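Heme-binding protein A / AI-2 binding protein A (Helicobacter pylori SS1, PDB 6OFQ) probably captures peptides in the periplasm, here the peptide STSA, and delivers them to an ABC transporter for uptake. Local coordinates at residues L439-A448 / Q454-S465; K27-F35 / N524-K533. All blocks are in the same frame, centred on the assembly; numbering follows the deposited sequence.

Contact 1 (L439-A448 / Q454-S465); sequences LYTLWSKQAA and QNGSFYKSDAFS
The break between helices 436-443 and 445-449 is packed against the loop that leads into helix 462-473, a largely buried contact held by polar side chains gripping backbone atoms at the break. N455 is central. Its ND2 donates to S444 O at 3.0 Å; S444 O lies in the plane of the amide, yet the amide nitrogen sits well above the carbonyl plane of S444, off its lone pairs. The same ND2 also donates to Y459 O, while OD1 accepts from Y459 N, so three bonds fix the amide's rotation. From the first turn of helix 462-473, S465 OG takes the K445 N-H in a nearly straight bond (3.0 Å, 162°) and donates to S461 O. S444 and S461 are both N-caps, S444 OG accepting from A447 N and S461 OG from F464 N; two helix starts thus meet here in the family 5 solute-binding fold of the type II periplasmic binding proteins. A water joins W443 O, Y459 O, S461 N and S465 OG. Beside these bonds, F464 CE2 lies 3.6 Å from W443 CB, and Y459 CB meets the edge of the W443 indole at CE3. At the outer margin the K445 chain, bent at chi3 (66°), carries NZ to 2.8 Å from D462 OD1, a salt bridge made from above the carboxylate plane.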
loop_
_atom_site.group_PDB
_atom_site.type_symbol
_atom_site.label_atom_id
_atom_site.label_comp_id
_atom_site.label_asym_id
_atom_site.label_seq_id
_atom_site.Cartn_x
_atom_site.Cartn_y
_atom_site.Cartn_z
ATOM N N LEU A 439 4.225 11.527 -2.103
ATOM C CA LEU A 439 5.037 12.596 -1.585
ATOM C C LEU A 439 4.667 12.967 -0.149
ATOM O O LEU A 439 5.567 13.134 0.684
ATOM C CB LEU A 439 4.954 13.825 -2.461
ATOM C CG LEU A 439 5.375 13.608 -3.926
ATOM C CD1 LEU A 439 5.087 14.889 -4.709
ATOM C CD2 LEU A 439 6.849 13.229 -3.998
ATOM N N TYR A 440 3.405 13.107 0.195
ATOM C CA TYR A 440 3.064 13.527 1.547
ATOM C C TYR A 440 3.062 12.360 2.505
ATOM O O TYR A 440 3.644 12.402 3.617
ATOM C CB TYR A 440 1.728 14.280 1.588
ATOM C CG TYR A 440 1.573 15.097 2.864
ATOM C CD1 TYR A 440 2.228 16.309 2.935
ATOM C CD2 TYR A 440 0.868 14.650 3.955
ATOM C CE1 TYR A 440 2.172 17.089 4.077
ATOM C CE2 TYR A 440 0.786 15.462 5.113
ATOM C CZ TYR A 440 1.466 16.648 5.102
ATOM O OH TYR A 440 1.461 17.568 6.196
ATOM N N THR A 441 2.488 11.250 2.087
ATOM C CA THR A 441 2.360 10.130 2.998
ATOM C C THR A 441 3.706 9.526 3.358
ATOM O O THR A 441 3.836 8.962 4.447
ATOM C CB THR A 441 1.461 9.096 2.316
ATOM O OG1 THR A 441 0.222 9.736 2.008
ATOM C CG2 THR A 441 1.112 7.877 3.210
ATOM N N LEU A 442 4.677 9.565 2.435
ATOM C CA LEU A 442 5.975 8.893 2.631
ATOM C C LEU A 442 7.138 9.806 2.886
ATOM O O LEU A 442 8.185 9.367 3.362
ATOM C CB LEU A 442 6.360 7.960 1.465
ATOM C CG LEU A 442 5.226 7.037 1.037
ATOM C CD1 LEU A 442 5.645 6.304 -0.238
ATOM C CD2 LEU A 442 4.797 6.043 2.099
ATOM N N TRP A 443 7.034 11.073 2.520
ATOM C CA TRP A 443 8.188 11.966 2.489
ATOM C C TRP A 443 8.071 13.302 3.219
ATOM O O TRP A 443 8.966 14.145 3.175
ATOM C CB TRP A 443 8.659 12.217 1.034
ATOM C CG TRP A 443 9.017 10.935 0.255
ATOM C CD1 TRP A 443 8.225 10.238 -0.604
ATOM C CD2 TRP A 443 10.243 10.201 0.378
ATOM N NE1 TRP A 443 8.872 9.100 -1.037
ATOM C CE2 TRP A 443 10.115 9.054 -0.422
ATOM C CE3 TRP A 443 11.424 10.414 1.093
ATOM C CZ2 TRP A 443 11.155 8.153 -0.548
ATOM C CZ3 TRP A 443 12.450 9.479 0.946
ATOM C CH2 TRP A 443 12.301 8.380 0.140
ATOM N N SER A 444 6.920 13.525 3.855
ATOM C CA SER A 444 6.677 14.806 4.534
ATOM C C SER A 444 7.192 14.820 5.980
ATOM O O SER A 444 7.336 13.759 6.633
ATOM C CB SER A 444 5.200 15.198 4.531
ATOM O OG SER A 444 4.454 14.296 5.290
ATOM N N LYS A 445 7.309 16.028 6.531
ATOM C CA LYS A 445 7.527 16.129 7.967
ATOM C C LYS A 445 6.422 15.528 8.783
ATOM O O LYS A 445 6.708 14.874 9.793
ATOM C CB LYS A 445 7.774 17.567 8.370
ATOM C CG LYS A 445 9.152 18.007 7.943
ATOM C CD LYS A 445 9.373 19.497 8.151
ATOM C CE LYS A 445 9.338 19.725 9.669
ATOM N NZ LYS A 445 10.081 20.935 10.110
ATOM N N GLN A 446 5.188 15.742 8.363
ATOM C CA GLN A 446 4.065 15.149 9.054
ATOM C C GLN A 446 4.259 13.647 9.139
ATOM O O GLN A 446 4.144 13.031 10.199
ATOM C CB GLN A 446 2.754 15.512 8.350
ATOM C CG GLN A 446 1.583 14.695 8.885
ATOM C CD GLN A 446 1.273 14.969 10.356
ATOM O OE1 GLN A 446 1.253 16.130 10.779
ATOM N NE2 GLN A 446 0.970 13.958 11.131
ATOM N N ALA A 447 4.618 13.009 8.023
ATOM C CA ALA A 447 4.752 11.548 8.001
ATOM C C ALA A 447 5.897 11.105 8.917
ATOM O O ALA A 447 5.774 10.082 9.598
ATOM C CB ALA A 447 4.968 11.013 6.593
ATOM N N ALA A 448 6.993 11.834 8.913
ATOM C CA ALA A 448 8.139 11.551 9.790
ATOM C C ALA A 448 7.822 11.703 11.265
ATOM O O ALA A 448 8.507 11.055 12.113
ATOM C CB ALA A 448 9.328 12.412 9.434
ATOM N N GLN A 454 5.885 5.811 8.167
ATOM C CA GLN A 454 6.062 5.379 6.782
ATOM C C GLN A 454 7.089 6.193 6.015
ATOM O O GLN A 454 7.416 5.838 4.872
ATOM C CB GLN A 454 4.727 5.467 6.022
ATOM C CG GLN A 454 3.634 4.727 6.801
ATOM C CD GLN A 454 2.447 4.308 5.955
ATOM O OE1 GLN A 454 2.525 3.276 5.299
ATOM N NE2 GLN A 454 1.492 5.183 5.823
ATOM N N ASN A 455 7.681 7.166 6.698
ATOM C CA ASN A 455 8.753 7.958 6.102
ATOM C C ASN A 455 10.063 7.313 6.592
ATOM O O ASN A 455 10.713 7.721 7.576
ATOM C CB ASN A 455 8.615 9.421 6.517
ATOM C CG ASN A 455 9.639 10.350 5.913
ATOM O OD1 ASN A 455 10.714 9.921 5.491
ATOM N ND2 ASN A 455 9.341 11.642 5.880
ATOM N N GLY A 456 10.456 6.275 5.860
ATOM C CA GLY A 456 11.559 5.408 6.276
ATOM C C GLY A 456 12.908 6.071 6.152
ATOM O O GLY A 456 13.862 5.586 6.745
ATOM N N SER A 457 13.017 7.180 5.443
ATOM C CA SER A 457 14.248 7.973 5.377
ATOM C C SER A 457 14.329 9.053 6.457
ATOM O O SER A 457 15.288 9.784 6.578
ATOM C CB SER A 457 14.404 8.636 3.990
ATOM O OG SER A 457 14.682 7.659 3.014
ATOM N N PHE A 458 13.229 9.201 7.194
ATOM C CA PHE A 458 13.030 10.310 8.132
ATOM C C PHE A 458 13.361 11.647 7.479
ATOM O O PHE A 458 14.068 12.508 8.013
ATOM C CB PHE A 458 13.858 10.095 9.427
ATOM C CG PHE A 458 13.338 8.971 10.305
ATOM C CD1 PHE A 458 13.609 7.665 10.038
ATOM C CD2 PHE A 458 12.408 9.236 11.296
ATOM C CE1 PHE A 458 13.086 6.627 10.796
ATOM C CE2 PHE A 458 11.982 8.219 12.127
ATOM C CZ PHE A 458 12.284 6.906 11.864
ATOM N N TYR A 459 12.879 11.797 6.244
ATOM C CA TYR A 459 13.172 13.008 5.507
ATOM C C TYR A 459 12.372 14.181 6.053
ATOM O O TYR A 459 11.143 14.116 6.038
ATOM C CB TYR A 459 12.855 12.793 4.031
ATOM C CG TYR A 459 13.122 13.929 3.094
ATOM C CD1 TYR A 459 14.304 14.644 3.091
ATOM C CD2 TYR A 459 12.144 14.332 2.187
ATOM C CE1 TYR A 459 14.514 15.733 2.253
ATOM C CE2 TYR A 459 12.371 15.381 1.332
ATOM C CZ TYR A 459 13.559 16.077 1.299
ATOM O OH TYR A 459 13.682 17.089 0.394
ATOM N N LYS A 460 13.071 15.209 6.490
ATOM C CA LYS A 460 12.428 16.387 7.081
ATOM C C LYS A 460 12.922 17.647 6.379
ATOM O O LYS A 460 13.998 18.151 6.662
ATOM C CB LYS A 460 12.797 16.447 8.564
ATOM C CG LYS A 460 12.251 15.286 9.356
ATOM C CD LYS A 460 12.604 15.322 10.840
ATOM C CE LYS A 460 12.128 16.619 11.455
ATOM N NZ LYS A 460 12.426 16.380 12.894
ATOM N N SER A 461 12.137 18.119 5.419
ATOM C CA SER A 461 12.451 19.327 4.699
ATOM C C SER A 461 11.206 20.201 4.772
ATOM O O SER A 461 10.131 19.844 4.259
ATOM C CB SER A 461 12.775 19.071 3.231
ATOM O OG SER A 461 12.704 20.273 2.462
ATOM N N ASP A 462 11.382 21.403 5.335
ATOM C CA ASP A 462 10.310 22.386 5.332
ATOM C C ASP A 462 9.935 22.893 3.945
ATOM O O ASP A 462 8.756 23.010 3.570
ATOM C CB ASP A 462 10.639 23.626 6.160
ATOM C CG ASP A 462 10.458 23.368 7.635
ATOM O OD1 ASP A 462 9.450 22.708 8.005
ATOM O OD2 ASP A 462 11.373 23.884 8.311
ATOM N N ALA A 463 10.933 23.152 3.111
ATOM C CA ALA A 463 10.673 23.656 1.783
ATOM C C ALA A 463 9.853 22.643 0.955
ATOM O O ALA A 463 8.897 22.963 0.229
ATOM C CB ALA A 463 12.000 24.032 1.117
ATOM N N PHE A 464 10.183 21.352 1.089
ATOM C CA PHE A 464 9.517 20.289 0.344
ATOM C C PHE A 464 8.118 20.169 0.930
ATOM O O PHE A 464 7.101 20.167 0.178
ATOM C CB PHE A 464 10.272 18.991 0.540
ATOM C CG PHE A 464 9.631 17.768 -0.018
ATOM C CD1 PHE A 464 9.755 17.508 -1.377
ATOM C CD2 PHE A 464 8.973 16.880 0.801
ATOM C CE1 PHE A 464 9.185 16.377 -1.900
ATOM C CE2 PHE A 464 8.475 15.702 0.310
ATOM C CZ PHE A 464 8.566 15.486 -1.048
ATOM N N SER A 465 8.014 20.047 2.249
ATOM C CA SER A 465 6.734 19.811 2.886
ATOM C C SER A 465 5.738 20.969 2.727
ATOM O O SER A 465 4.574 20.709 2.381
ATOM C CB SER A 465 6.911 19.478 4.350
ATOM O OG SER A 465 7.623 18.261 4.570
HETATM O O HOH W 1 2.325 8.069 6.539
HETATM O O HOH W 2 10.844 7.944 3.202
HETATM O O HOH W 3 9.256 6.099 2.788
HETATM O O HOH W 4 10.049 16.261 4.647
HETATM O O HOH W 5 13.045 20.255 9.213
HETATM O O HOH W 6 4.205 8.029 8.710
#

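Contact 2 (K27-F35 / N524-K533)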
loop_
_atom_site.group_PDB
_atom_site.type_symbol
_atom_site.label_atom_id
_atom_site.label_comp_id
_atom_site.label_asym_id
_atom_site.label_seq_id
_atom_site.Cartn_x
_atom_site.Cartn_y
_atom_site.Cartn_z
ATOM N N LYS A 27 -22.884 -17.799 -16.946
ATOM C CA LYS A 27 -21.825 -18.785 -17.021
ATOM C C LYS A 27 -20.587 -18.398 -16.193
ATOM O O LYS A 27 -19.738 -19.253 -15.924
ATOM C CB LYS A 27 -21.410 -19.008 -18.475
ATOM C CG LYS A 27 -22.509 -19.548 -19.385
ATOM C CD LYS A 27 -21.889 -20.294 -20.568
ATOM C CE LYS A 27 -22.655 -20.145 -21.876
ATOM N NZ LYS A 27 -22.048 -21.056 -22.890
ATOM N N ARG A 28 -20.450 -17.113 -15.845
ATOM C CA ARG A 28 -19.327 -16.662 -15.035
ATOM C C ARG A 28 -19.394 -17.152 -13.609
ATOM O O ARG A 28 -18.345 -17.247 -12.962
ATOM C CB ARG A 28 -19.199 -15.148 -15.078
ATOM C CG ARG A 28 -18.826 -14.645 -16.461
ATOM C CD ARG A 28 -18.688 -13.145 -16.444
ATOM N NE ARG A 28 -18.222 -12.612 -17.714
ATOM C CZ ARG A 28 -17.796 -11.370 -17.898
ATOM N NH1 ARG A 28 -17.818 -10.479 -16.932
ATOM N NH2 ARG A 28 -17.399 -11.027 -19.115
ATOM N N PHE A 29 -20.569 -17.414 -13.051
ATOM C CA PHE A 29 -20.682 -17.698 -11.642
ATOM C C PHE A 29 -20.226 -19.080 -11.215
ATOM O O PHE A 29 -20.365 -20.042 -12.003
ATOM C CB PHE A 29 -22.136 -17.517 -11.179
ATOM C CG PHE A 29 -22.562 -16.077 -11.106
ATOM C CD1 PHE A 29 -23.093 -15.466 -12.218
ATOM C CD2 PHE A 29 -22.391 -15.347 -9.954
ATOM C CE1 PHE A 29 -23.422 -14.129 -12.171
ATOM C CE2 PHE A 29 -22.735 -14.007 -9.877
ATOM C CZ PHE A 29 -23.276 -13.431 -11.000
ATOM N N GLY A 30 -19.571 -19.104 -10.059
ATOM C CA GLY A 30 -19.234 -20.369 -9.418
ATOM C C GLY A 30 -17.727 -20.619 -9.425
ATOM O O GLY A 30 -17.045 -20.431 -10.464
ATOM N N GLY A 31 -17.269 -21.144 -8.306
ATOM C CA GLY A 31 -15.942 -21.751 -8.236
ATOM C C GLY A 31 -15.088 -21.259 -7.117
ATOM O O GLY A 31 -15.474 -20.350 -6.351
ATOM N N VAL A 32 -13.944 -21.924 -6.981
ATOM C CA VAL A 32 -12.949 -21.630 -5.973
ATOM C C VAL A 32 -11.695 -21.090 -6.653
ATOM O O VAL A 32 -11.115 -21.716 -7.537
ATOM C CB VAL A 32 -12.602 -22.842 -5.096
ATOM C CG1 VAL A 32 -11.572 -22.535 -4.023
ATOM C CG2 VAL A 32 -13.824 -23.597 -4.621
ATOM N N LEU A 33 -11.243 -19.934 -6.173
ATOM C CA LEU A 33 -9.985 -19.357 -6.632
ATOM C C LEU A 33 -8.929 -19.541 -5.566
ATOM O O LEU A 33 -9.158 -19.222 -4.400
ATOM C CB LEU A 33 -10.158 -17.859 -6.899
ATOM C CG LEU A 33 -8.875 -17.088 -7.230
ATOM C CD1 LEU A 33 -8.368 -17.433 -8.608
ATOM C CD2 LEU A 33 -9.056 -15.579 -7.144
ATOM N N VAL A 34 -7.800 -20.121 -5.961
ATOM C CA VAL A 34 -6.619 -20.270 -5.062
ATOM C C VAL A 34 -5.575 -19.244 -5.485
ATOM O O VAL A 34 -5.000 -19.369 -6.578
ATOM C CB VAL A 34 -6.044 -21.690 -5.046
ATOM C CG1 VAL A 34 -4.966 -21.761 -3.974
ATOM C CG2 VAL A 34 -7.123 -22.686 -4.655
ATOM N N PHE A 35 -5.378 -18.231 -4.653
ATOM C CA PHE A 35 -4.442 -17.125 -4.899
ATOM C C PHE A 35 -3.253 -17.416 -3.991
ATOM O O PHE A 35 -3.454 -17.770 -2.828
ATOM C CB PHE A 35 -5.133 -15.849 -4.455
ATOM C CG PHE A 35 -4.339 -14.584 -4.508
ATOM C CD1 PHE A 35 -3.578 -14.159 -3.444
ATOM C CD2 PHE A 35 -4.408 -13.726 -5.577
ATOM C CE1 PHE A 35 -2.880 -12.957 -3.495
ATOM C CE2 PHE A 35 -3.739 -12.512 -5.639
ATOM C CZ PHE A 35 -2.954 -12.138 -4.573
ATOM N N ASN A 524 -6.336 -6.380 -5.724
ATOM C CA ASN A 524 -6.596 -7.715 -5.171
ATOM C C ASN A 524 -7.944 -7.901 -4.554
ATOM O O ASN A 524 -8.139 -8.759 -3.695
ATOM C CB ASN A 524 -5.458 -8.147 -4.250
ATOM C CG ASN A 524 -4.153 -8.268 -5.025
ATOM O OD1 ASN A 524 -4.104 -8.868 -6.093
ATOM N ND2 ASN A 524 -3.100 -7.617 -4.527
ATOM N N ARG A 525 -8.904 -7.100 -5.005
ATOM C CA ARG A 525 -10.325 -7.394 -4.815
ATOM C C ARG A 525 -10.707 -8.436 -5.860
ATOM O O ARG A 525 -10.322 -8.318 -7.040
ATOM C CB ARG A 525 -11.142 -6.132 -5.052
ATOM C CG ARG A 525 -10.969 -5.158 -3.903
ATOM C CD ARG A 525 -11.634 -3.827 -4.179
ATOM N NE ARG A 525 -10.982 -3.133 -5.285
ATOM C CZ ARG A 525 -11.536 -2.181 -5.978
ATOM N NH1 ARG A 525 -12.784 -1.823 -5.775
ATOM N NH2 ARG A 525 -10.801 -1.564 -6.893
ATOM N N PHE A 526 -11.377 -9.512 -5.439
ATOM C CA PHE A 526 -11.670 -10.646 -6.315
ATOM C C PHE A 526 -13.096 -10.671 -6.810
ATOM O O PHE A 526 -13.474 -11.624 -7.459
ATOM C CB PHE A 526 -11.348 -11.972 -5.579
ATOM C CG PHE A 526 -9.920 -12.050 -5.129
ATOM C CD1 PHE A 526 -8.856 -11.954 -6.029
ATOM C CD2 PHE A 526 -9.621 -12.180 -3.793
ATOM C CE1 PHE A 526 -7.532 -11.897 -5.614
ATOM C CE2 PHE A 526 -8.291 -12.204 -3.379
ATOM C CZ PHE A 526 -7.251 -12.084 -4.278
ATOM N N PHE A 527 -13.949 -9.693 -6.498
ATOM C CA PHE A 527 -15.346 -9.706 -6.901
ATOM C C PHE A 527 -15.613 -9.819 -8.386
ATOM O O PHE A 527 -16.720 -10.250 -8.730
ATOM C CB PHE A 527 -16.165 -8.613 -6.191
ATOM C CG PHE A 527 -15.827 -7.151 -6.456
ATOM C CD1 PHE A 527 -14.623 -6.647 -6.962
ATOM C CD2 PHE A 527 -16.769 -6.233 -6.054
ATOM C CE1 PHE A 527 -14.383 -5.266 -7.095
ATOM C CE2 PHE A 527 -16.543 -4.871 -6.144
ATOM C CZ PHE A 527 -15.362 -4.382 -6.675
ATOM N N LYS A 528 -14.692 -9.388 -9.255
ATOM C CA LYS A 528 -14.891 -9.437 -10.725
ATOM C C LYS A 528 -14.201 -10.632 -11.337
ATOM O O LYS A 528 -14.274 -10.853 -12.530
ATOM C CB LYS A 528 -14.441 -8.152 -11.428
ATOM C CG LYS A 528 -14.912 -6.874 -10.769
ATOM C CD LYS A 528 -16.431 -6.837 -10.609
ATOM C CE LYS A 528 -16.879 -5.539 -9.941
ATOM N NZ LYS A 528 -18.330 -5.487 -9.700
ATOM N N VAL A 529 -13.488 -11.434 -10.522
ATOM C CA VAL A 529 -12.718 -12.571 -11.082
ATOM C C VAL A 529 -13.651 -13.761 -11.276
ATOM O O VAL A 529 -14.515 -14.015 -10.439
ATOM C CB VAL A 529 -11.556 -12.952 -10.131
ATOM C CG1 VAL A 529 -10.769 -14.145 -10.675
ATOM C CG2 VAL A 529 -10.629 -11.752 -10.077
ATOM N N TYR A 530 -13.484 -14.496 -12.376
ATOM C CA TYR A 530 -14.325 -15.680 -12.563
ATOM C C TYR A 530 -13.489 -16.703 -13.283
ATOM O O TYR A 530 -12.380 -16.452 -13.800
ATOM C CB TYR A 530 -15.602 -15.365 -13.376
ATOM C CG TYR A 530 -15.400 -14.865 -14.781
ATOM C CD1 TYR A 530 -15.123 -13.518 -15.061
ATOM C CD2 TYR A 530 -15.376 -15.725 -15.858
ATOM C CE1 TYR A 530 -14.913 -13.063 -16.341
ATOM C CE2 TYR A 530 -15.192 -15.262 -17.137
ATOM C CZ TYR A 530 -14.994 -13.919 -17.414
ATOM O OH TYR A 530 -14.837 -13.454 -18.719
ATOM N N LEU A 531 -14.027 -17.928 -13.253
ATOM C CA LEU A 531 -13.386 -19.044 -13.938
ATOM C C LEU A 531 -14.149 -19.406 -15.199
ATOM O O LEU A 531 -15.366 -19.562 -15.166
ATOM C CB LEU A 531 -13.357 -20.232 -12.978
ATOM C CG LEU A 531 -12.749 -19.979 -11.595
ATOM C CD1 LEU A 531 -12.721 -21.285 -10.765
ATOM C CD2 LEU A 531 -11.378 -19.323 -11.703
ATOM N N GLU A 532 -13.406 -19.477 -16.300
ATOM C CA GLU A 532 -14.030 -19.596 -17.602
ATOM C C GLU A 532 -14.586 -20.997 -17.702
ATOM O O GLU A 532 -13.927 -21.955 -17.317
ATOM C CB GLU A 532 -13.036 -19.374 -18.710
ATOM C CG GLU A 532 -13.895 -19.407 -19.965
ATOM C CD GLU A 532 -13.179 -18.768 -21.112
ATOM O OE1 GLU A 532 -12.186 -19.417 -21.528
ATOM O OE2 GLU A 532 -13.635 -17.662 -21.482
ATOM N N LYS A 533 -15.836 -21.096 -18.167
ATOM C CA LYS A 533 -16.402 -22.445 -18.351
ATOM C C LYS A 533 -17.101 -22.559 -19.704
ATOM O O LYS A 533 -16.889 -23.640 -20.252
ATOM C CB LYS A 533 -17.463 -22.797 -17.306
ATOM C CG LYS A 533 -17.081 -22.557 -15.865
ATOM C CD LYS A 533 -18.341 -22.124 -15.148
ATOM C CE LYS A 533 -18.101 -21.767 -13.697
ATOM N NZ LYS A 533 -17.149 -20.677 -13.396
ATOM O OXT LYS A 533 -17.813 -21.628 -20.138
HETATM O O HOH W 7 -17.543 -18.946 -17.517
HETATM O O HOH W 8 -16.253 -18.093 -11.470
#
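R28 lies along the face of the Y530 ring, its extended chain crossing from CB to the guanidinium with the two flat groups only 11° from parallel. CG sits 3.7 Å from the ring centroid, almost on the normal, in a CH-pi contact, and NE follows at 3.5 Å from CZ of Y530. The tyrosine's chi1 of 61° sets CG between its backbone N and carbonyl carbon, which brings the ring under the arginine. Y239 meets the Y530 ring edge-to-face and accepts the R28 NH1 hydrogen bond, so that the arginine's NH1 and the tyrosine ring it covers share one neighbour. Farther along, F526 presents CZ over one face of the F35 ring, 3.5 Å from CD2, the planes inclined at 58°. L33 CD2 rests on CD1 of F526 at 3.8 Å and also reaches V529 CG1. L33 and F35 both belong to strand 32-37 of the mixed sheet that contains strand 242-247, so the C-terminal segment here packs side chains onto a strand near the N-terminus and brings the two ends of the chain together, in keeping with the discontinuous domains of type II binding proteins. Backbone contact is mediated largely by water: one water donates to R28 O and G30 O and accepts from L531 N, and another links K27 O to K533 N. The C-terminal K533 curls back, and its ammonium donates to G30 O at 2.9 Å and to L531 O at 2.7 Å. CD1 of L531 approaches CA of G31 to 4.1 Å and the carbonyl O of V32 to 3.6 Å.

Contacts 1 and 2 lie on opposite sides of the chain's centre, their own centres about 40 Å apart and their nearest atoms about 16 Å apart, so neither touches the other. Contact 1 is local, with five residues between its segments, and is nested in sequence inside the span of nearly 490 residues that contact 2 closes. One packs a helix break against the following loop, beside the sheet containing strand 423-429; the other fastens the C-terminal tail to the sheet containing strand 32-37. In a type II binding protein the peptide is expected between the two lobes.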